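Glycosyl hydrolase family 2, TIM barrel domain protein (Faecalibacterium prausnitzii A2-165, PDB 6ED2) probably hydrolyses beta-glucuronides, releasing glucuronic acid, as a gut bacterial beta-glucuronidase of glycosyl hydrolase family 2. Local coordinates at residues L439-C444 with S493-Y498; G448-F453 with Q486-F491. All coordinates share one frame; numbering follows the deposited sequence.

Contact 1 of 2, residues L439-C444 with S493-Y498; sequences LNEPQC and SLNRYY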
loop_
_atom_site.group_PDB
_atom_site.type_symbol
_atom_site.label_atom_id
_atom_site.label_comp_id
_atom_site.label_asym_id
_atom_site.label_seq_id
_atom_site.Cartn_x
_atom_site.Cartn_y
_atom_site.Cartn_z
ATOM N N LEU A 439 -22.634 14.098 -26.393
ATOM C CA LEU A 439 -22.304 14.949 -25.257
ATOM C C LEU A 439 -22.117 14.053 -24.046
ATOM O O LEU A 439 -22.722 12.980 -23.962
ATOM C CB LEU A 439 -23.389 15.999 -24.945
ATOM C CG LEU A 439 -24.023 16.883 -26.022
ATOM C CD1 LEU A 439 -25.273 16.228 -26.552
ATOM C CD2 LEU A 439 -24.340 18.267 -25.471
ATOM N N ASN A 440 -21.252 14.476 -23.118
ATOM C CA ASN A 440 -21.112 13.791 -21.834
ATOM C C ASN A 440 -21.564 14.734 -20.731
ATOM O O ASN A 440 -20.925 15.765 -20.483
ATOM C CB ASN A 440 -19.684 13.311 -21.558
ATOM C CG ASN A 440 -19.585 12.535 -20.229
ATOM O OD1 ASN A 440 -19.991 11.368 -20.136
ATOM N ND2 ASN A 440 -19.071 13.192 -19.197
ATOM N N GLU A 441 -22.653 14.369 -20.069
ATOM C CA GLU A 441 -23.176 15.099 -18.922
ATOM C C GLU A 441 -23.379 16.595 -19.197
ATOM O O GLU A 441 -22.874 17.442 -18.457
ATOM C CB GLU A 441 -22.262 14.905 -17.720
ATOM C CG GLU A 441 -22.215 13.482 -17.215
ATOM C CD GLU A 441 -21.409 13.350 -15.939
ATOM O OE1 GLU A 441 -20.653 14.287 -15.606
ATOM O OE2 GLU A 441 -21.534 12.311 -15.264
ATOM N N PRO A 442 -24.117 16.950 -20.244
ATOM C CA PRO A 442 -24.477 18.355 -20.431
ATOM C C PRO A 442 -25.576 18.729 -19.452
ATOM O O PRO A 442 -26.316 17.878 -18.955
ATOM C CB PRO A 442 -24.982 18.406 -21.878
ATOM C CG PRO A 442 -25.576 17.067 -22.081
ATOM C CD PRO A 442 -24.783 16.084 -21.237
ATOM N N GLN A 443 -25.668 20.026 -19.167
ATOM C CA GLN A 443 -26.746 20.537 -18.325
ATOM C C GLN A 443 -28.032 20.573 -19.164
ATOM O O GLN A 443 -28.490 21.623 -19.608
ATOM C CB GLN A 443 -26.383 21.915 -17.772
ATOM C CG GLN A 443 -27.420 22.517 -16.811
ATOM C CD GLN A 443 -27.019 23.896 -16.279
ATOM O OE1 GLN A 443 -26.296 24.658 -16.927
ATOM N NE2 GLN A 443 -27.481 24.210 -15.078
ATOM N N CYS A 444 -28.608 19.386 -19.396
ATOM C CA CYS A 444 -29.720 19.248 -20.336
ATOM C C CYS A 444 -31.080 19.586 -19.716
ATOM O O CYS A 444 -32.118 19.298 -20.329
ATOM C CB CYS A 444 -29.745 17.837 -20.950
ATOM S SG CYS A 444 -30.104 16.404 -19.858
ATOM N N SER A 493 -28.398 6.902 -22.130
ATOM C CA SER A 493 -27.186 6.530 -21.399
ATOM C C SER A 493 -27.154 7.304 -20.093
ATOM O O SER A 493 -27.123 8.541 -20.105
ATOM C CB SER A 493 -25.921 6.843 -22.211
ATOM O OG SER A 493 -25.906 6.156 -23.450
ATOM N N LEU A 494 -27.136 6.589 -18.971
ATOM C CA LEU A 494 -27.159 7.235 -17.666
ATOM C C LEU A 494 -25.807 7.101 -16.977
ATOM O O LEU A 494 -25.187 6.031 -17.009
ATOM C CB LEU A 494 -28.251 6.638 -16.764
ATOM C CG LEU A 494 -29.721 6.799 -17.184
ATOM C CD1 LEU A 494 -30.645 6.245 -16.094
ATOM C CD2 LEU A 494 -30.080 8.255 -17.507
ATOM N N ASN A 495 -25.365 8.190 -16.350
ATOM C CA ASN A 495 -24.256 8.180 -15.402
ATOM C C ASN A 495 -24.860 8.305 -14.009
ATOM O O ASN A 495 -25.325 9.384 -13.631
ATOM C CB ASN A 495 -23.277 9.328 -15.669
ATOM C CG ASN A 495 -22.563 9.207 -17.020
ATOM O OD1 ASN A 495 -22.758 8.245 -17.774
ATOM N ND2 ASN A 495 -21.733 10.191 -17.324
ATOM N N ARG A 496 -24.854 7.217 -13.242
ATOM C CA ARG A 496 -25.527 7.207 -11.950
ATOM C C ARG A 496 -24.613 6.672 -10.855
ATOM O O ARG A 496 -23.877 5.707 -11.060
ATOM C CB ARG A 496 -26.809 6.385 -12.013
ATOM C CG ARG A 496 -27.943 7.084 -12.765
ATOM C CD ARG A 496 -28.195 8.462 -12.187
ATOM N NE ARG A 496 -29.265 9.184 -12.871
ATOM C CZ ARG A 496 -29.082 10.001 -13.909
ATOM N NH1 ARG A 496 -27.870 10.206 -14.411
ATOM N NH2 ARG A 496 -30.121 10.616 -14.448
ATOM N N TYR A 497 -24.677 7.308 -9.688
ATOM C CA TYR A 497 -23.801 7.036 -8.558
ATOM C C TYR A 497 -24.603 6.950 -7.269
ATOM O O TYR A 497 -24.232 7.531 -6.239
ATOM C CB TYR A 497 -22.725 8.103 -8.445
ATOM C CG TYR A 497 -21.721 8.035 -9.568
ATOM C CD1 TYR A 497 -20.714 7.074 -9.563
ATOM C CD2 TYR A 497 -21.785 8.926 -10.642
ATOM C CE1 TYR A 497 -19.778 7.011 -10.590
ATOM C CE2 TYR A 497 -20.862 8.870 -11.672
ATOM C CZ TYR A 497 -19.863 7.911 -11.644
ATOM O OH TYR A 497 -18.953 7.853 -12.672
ATOM N N TYR A 498 -25.728 6.235 -7.320
ATOM C CA TYR A 498 -26.519 5.957 -6.127
ATOM C C TYR A 498 -25.730 5.036 -5.206
ATOM O O TYR A 498 -25.507 3.862 -5.523
ATOM C CB TYR A 498 -27.850 5.329 -6.516
ATOM C CG TYR A 498 -28.870 6.332 -7.045
ATOM C CD1 TYR A 498 -29.464 7.260 -6.194
ATOM C CD2 TYR A 498 -29.239 6.338 -8.389
ATOM C CE1 TYR A 498 -30.404 8.171 -6.666
ATOM C CE2 TYR A 498 -30.175 7.234 -8.872
ATOM C CZ TYR A 498 -30.761 8.146 -8.006
ATOM O OH TYR A 498 -31.690 9.036 -8.483
HETATM O O HOH W 1 -23.872 12.210 -13.358
#
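The side-chain amide of Asn495 overlaps the carboxylate end of Glu441. The two residues lie at the C-terminal ends of the fourth and sixth strands of a TIM barrel, 433-440 and 492-495, and strand 470-474 runs between these strands. This is the end of the barrel that carries the active site in such enzymes. An Asn-Glu pair closing the fourth strand is characteristic of the clan to which family 2 belongs, and in its relatives the glutamate is the acid/base. Asn440 and Glu441 probably correspond to that pair.

One hydrogen bond joins the segments. Asn495 ND2 donates to Glu441 OE2 over 3.0 Å, and the bond is almost straight, at 172°. The bond lies in the amide plane of Asn495 but reaches the oxygen from above the carboxylate plane. The two planes are turned 57° apart. Glu441 CG is anti to its carbonyl carbon (chi1 -65°) and the chain then runs extended, which carries OE2 across to the amide. A glycerol, probably from the crystallisation liquor, hydrogen-bonds Glu441 OE2 and Asn440 ND2, consistent with a pocket here.

Asn495 ND2 passes 3.5 Å from Asn440 OD1, a contact without a hydrogen bond. Asn440 OD1 is instead hydrogen-bonded to Thr473 OG1 and Arg353 NH1, while Asn495 OD1 pairs with Thr534. The bond to Thr534, with that from ND2 to Glu441, probably fixes which way the Asn495 amide faces.

Water adds a second link. It donates to Glu441 OE2 at 3.0 Å and to Asn495 O at 3.2 Å. That carbonyl has another donor: Arg496 NH1 meets Asn495 O at 2.8 Å, from above the carbonyl plane. Leu494 CD2 covers one face of the same guanidinium, 3.7 Å above its plane and offset toward the rim.

Contact 2 of 2, residues G448-F453 with Q486-F491; sequences GTEEYF and QRFADF
Phe453 sets its CB over one face of the Phe488 ring, and this is the tight part of the contact. Phe453 CB is 4.0 Å from the centroid of the Phe488 ring and 21° off the ring normal, a CH-pi contact. Its nearest ring atom is Phe488 CD2, at 3.7 Å from Phe453 CB. The far end of the Phe488 ring reaches the first turn of the helix, where CZ lies 4.0 Å from Glu450 O. The ring of Phe453 itself turns inward, with Thr449 CG2 over one face. Tyr472 meets it edge-to-face.

The contact belongs to the outer layer of the TIM barrel. Helix 449-463 follows the fourth strand, and 486-491 lies in the loop between the fifth and sixth strands. Phe488 sits on a short 3-10 turn of that loop and docks on the N-terminal turn of the helix. With an alanine in place of Phe488, Phe453 CB would probably lose its aromatic cover and a gap would be likely to open between helix and loop.

The other side is loose and wet. Arg487 and Glu450 have opposite charges but do not pair directly: Glu450 OE2 and Arg487 NH2 stay 4.8 Å apart. One water bridges them, 2.7 Å from both Glu450 OE2 and Arg487 NH2. A second accepts from Arg487 NE and gives only a weak bond to Glu450 OE2. Arg487 starts with CG between its backbone N and carbonyl carbon (chi1 70°), then runs extended to NE, which brings the guanidinium beside Glu450. Phe488 CZ lies 3.5 Å above the plane of the Arg487 guanidinium, offset toward its rim, and Arg487 NH2 touches Glu450 CG at 3.7 Å.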
loop_
_atom_site.group_PDB
_atom_site.type_symbol
_atom_site.label_atom_id
_atom_site.label_comp_id
_atom_site.label_asym_id
_atom_site.label_seq_id
_atom_site.Cartn_x
_atom_site.Cartn_y
_atom_site.Cartn_z
ATOM N N GLY A 448 -32.644 26.401 -23.540
ATOM C CA GLY A 448 -31.823 26.375 -24.735
ATOM C C GLY A 448 -31.257 25.016 -25.090
ATOM O O GLY A 448 -30.550 24.902 -26.103
ATOM N N THR A 449 -31.543 23.986 -24.290
ATOM C CA THR A 449 -31.050 22.642 -24.579
ATOM C C THR A 449 -31.546 22.159 -25.934
ATOM O O THR A 449 -30.761 21.652 -26.751
ATOM C CB THR A 449 -31.497 21.669 -23.481
ATOM O OG1 THR A 449 -30.819 21.969 -22.259
ATOM C CG2 THR A 449 -31.255 20.229 -23.886
ATOM N N GLU A 450 -32.860 22.298 -26.183
ATOM C CA GLU A 450 -33.435 21.776 -27.420
ATOM C C GLU A 450 -32.849 22.472 -28.640
ATOM O O GLU A 450 -32.548 21.821 -29.645
ATOM C CB GLU A 450 -34.955 21.925 -27.417
ATOM C CG GLU A 450 -35.651 21.228 -26.280
ATOM C CD GLU A 450 -36.073 22.199 -25.176
ATOM O OE1 GLU A 450 -35.214 22.997 -24.672
ATOM O OE2 GLU A 450 -37.278 22.158 -24.825
ATOM N N GLU A 451 -32.693 23.796 -28.579
ATOM C CA GLU A 451 -32.104 24.513 -29.705
ATOM C C GLU A 451 -30.674 24.046 -29.969
ATOM O O GLU A 451 -30.204 24.087 -31.112
ATOM C CB GLU A 451 -32.139 26.018 -29.441
ATOM C CG GLU A 451 -33.560 26.645 -29.397
ATOM C CD GLU A 451 -34.304 26.434 -28.063
ATOM O OE1 GLU A 451 -33.824 25.680 -27.169
ATOM O OE2 GLU A 451 -35.396 27.031 -27.909
ATOM N N TYR A 452 -29.976 23.589 -28.931
ATOM C CA TYR A 452 -28.616 23.096 -29.097
ATOM C C TYR A 452 -28.613 21.654 -29.596
ATOM O O TYR A 452 -27.921 21.336 -30.567
ATOM C CB TYR A 452 -27.853 23.224 -27.771
ATOM C CG TYR A 452 -26.374 23.029 -27.918
ATOM C CD1 TYR A 452 -25.541 24.103 -28.207
ATOM C CD2 TYR A 452 -25.804 21.773 -27.786
ATOM C CE1 TYR A 452 -24.173 23.931 -28.358
ATOM C CE2 TYR A 452 -24.429 21.591 -27.928
ATOM C CZ TYR A 452 -23.627 22.675 -28.220
ATOM O OH TYR A 452 -22.281 22.502 -28.378
ATOM N N PHE A 453 -29.414 20.781 -28.970
ATOM C CA PHE A 453 -29.367 19.352 -29.284
ATOM C C PHE A 453 -29.904 19.056 -30.680
ATOM O O PHE A 453 -29.387 18.162 -31.367
ATOM C CB PHE A 453 -30.180 18.544 -28.265
ATOM C CG PHE A 453 -29.469 18.275 -26.960
ATOM C CD1 PHE A 453 -29.629 17.057 -26.315
ATOM C CD2 PHE A 453 -28.667 19.237 -26.372
ATOM C CE1 PHE A 453 -29.002 16.810 -25.102
ATOM C CE2 PHE A 453 -28.040 19.004 -25.160
ATOM C CZ PHE A 453 -28.200 17.795 -24.526
ATOM N N GLN A 486 -33.309 14.350 -23.243
ATOM C CA GLN A 486 -33.369 12.896 -23.392
ATOM C C GLN A 486 -34.190 12.476 -24.602
ATOM O O GLN A 486 -33.902 11.433 -25.208
ATOM C CB GLN A 486 -33.910 12.231 -22.124
ATOM C CG GLN A 486 -35.324 12.631 -21.743
ATOM C CD GLN A 486 -36.380 11.759 -22.404
ATOM O OE1 GLN A 486 -36.074 10.690 -22.945
ATOM N NE2 GLN A 486 -37.631 12.225 -22.389
ATOM N N ARG A 487 -35.203 13.266 -24.987
ATOM C CA ARG A 487 -36.080 12.835 -26.080
ATOM C C ARG A 487 -35.347 12.731 -27.416
ATOM O O ARG A 487 -35.829 12.030 -28.315
ATOM C CB ARG A 487 -37.291 13.775 -26.205
ATOM C CG ARG A 487 -37.005 15.179 -26.720
ATOM C CD ARG A 487 -38.322 15.943 -26.998
ATOM N NE ARG A 487 -38.116 17.380 -27.235
ATOM C CZ ARG A 487 -37.982 17.916 -28.452
ATOM N NH1 ARG A 487 -38.038 17.141 -29.529
ATOM N NH2 ARG A 487 -37.796 19.217 -28.596
ATOM N N PHE A 488 -34.172 13.368 -27.555
ATOM C CA PHE A 488 -33.418 13.292 -28.810
ATOM C C PHE A 488 -32.640 11.992 -28.967
ATOM O O PHE A 488 -32.269 11.645 -30.091
ATOM C CB PHE A 488 -32.441 14.454 -28.916
ATOM C CG PHE A 488 -33.101 15.777 -29.019
ATOM C CD1 PHE A 488 -33.551 16.241 -30.245
ATOM C CD2 PHE A 488 -33.299 16.554 -27.887
ATOM C CE1 PHE A 488 -34.167 17.471 -30.347
ATOM C CE2 PHE A 488 -33.913 17.783 -27.978
ATOM C CZ PHE A 488 -34.351 18.244 -29.213
ATOM N N ALA A 489 -32.411 11.255 -27.881
ATOM C CA ALA A 489 -31.528 10.092 -27.903
ATOM C C ALA A 489 -32.236 8.858 -28.455
ATOM O O ALA A 489 -33.398 8.602 -28.131
ATOM C CB ALA A 489 -31.012 9.811 -26.490
ATOM N N ASP A 490 -31.526 8.090 -29.296
ATOM C CA ASP A 490 -32.054 6.812 -29.778
ATOM C C ASP A 490 -31.991 5.737 -28.699
ATOM O O ASP A 490 -32.737 4.747 -28.748
ATOM C CB ASP A 490 -31.287 6.332 -31.013
ATOM C CG ASP A 490 -31.293 7.348 -32.149
ATOM O OD1 ASP A 490 -32.364 7.926 -32.455
ATOM O OD2 ASP A 490 -30.223 7.557 -32.757
ATOM N N PHE A 491 -31.073 5.880 -27.756
ATOM C CA PHE A 491 -31.065 5.062 -26.560
ATOM C C PHE A 491 -30.507 5.962 -25.480
ATOM O O PHE A 491 -29.735 6.879 -25.772
ATOM C CB PHE A 491 -30.268 3.751 -26.734
ATOM C CG PHE A 491 -28.782 3.942 -27.004
ATOM C CD1 PHE A 491 -27.868 3.955 -25.958
ATOM C CD2 PHE A 491 -28.307 4.083 -28.298
ATOM C CE1 PHE A 491 -26.504 4.116 -26.198
ATOM C CE2 PHE A 491 -26.938 4.255 -28.550
ATOM C CZ PHE A 491 -26.039 4.263 -27.495
HETATM O O HOH W 2 -37.282 18.745 -24.854
HETATM O O HOH W 3 -38.672 20.921 -26.739
#

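In the fold
Both contacts lie in the TIM barrel domain, with centres about 13 Å apart. Along the chain contact 2 is nested inside contact 1: the order is 439-444, 448-453, 486-491, 493-498. Strand 433-440 leads through the loop that starts at Glu441 into helix 449-463, then comes strand 470-474, and the 486-491 loop leads into strand 492-495. Contact 1 joins strand ends at the probable catalytic mouth, while contact 2 joins helix and loop on the outside. They touch directly. Pro442 CG packs 3.7 Å from Phe453 CZ, and Leu439 CD2 lies 3.8 Å from Phe453 CE2. The loop holding Glu441 is thus backed by the helix.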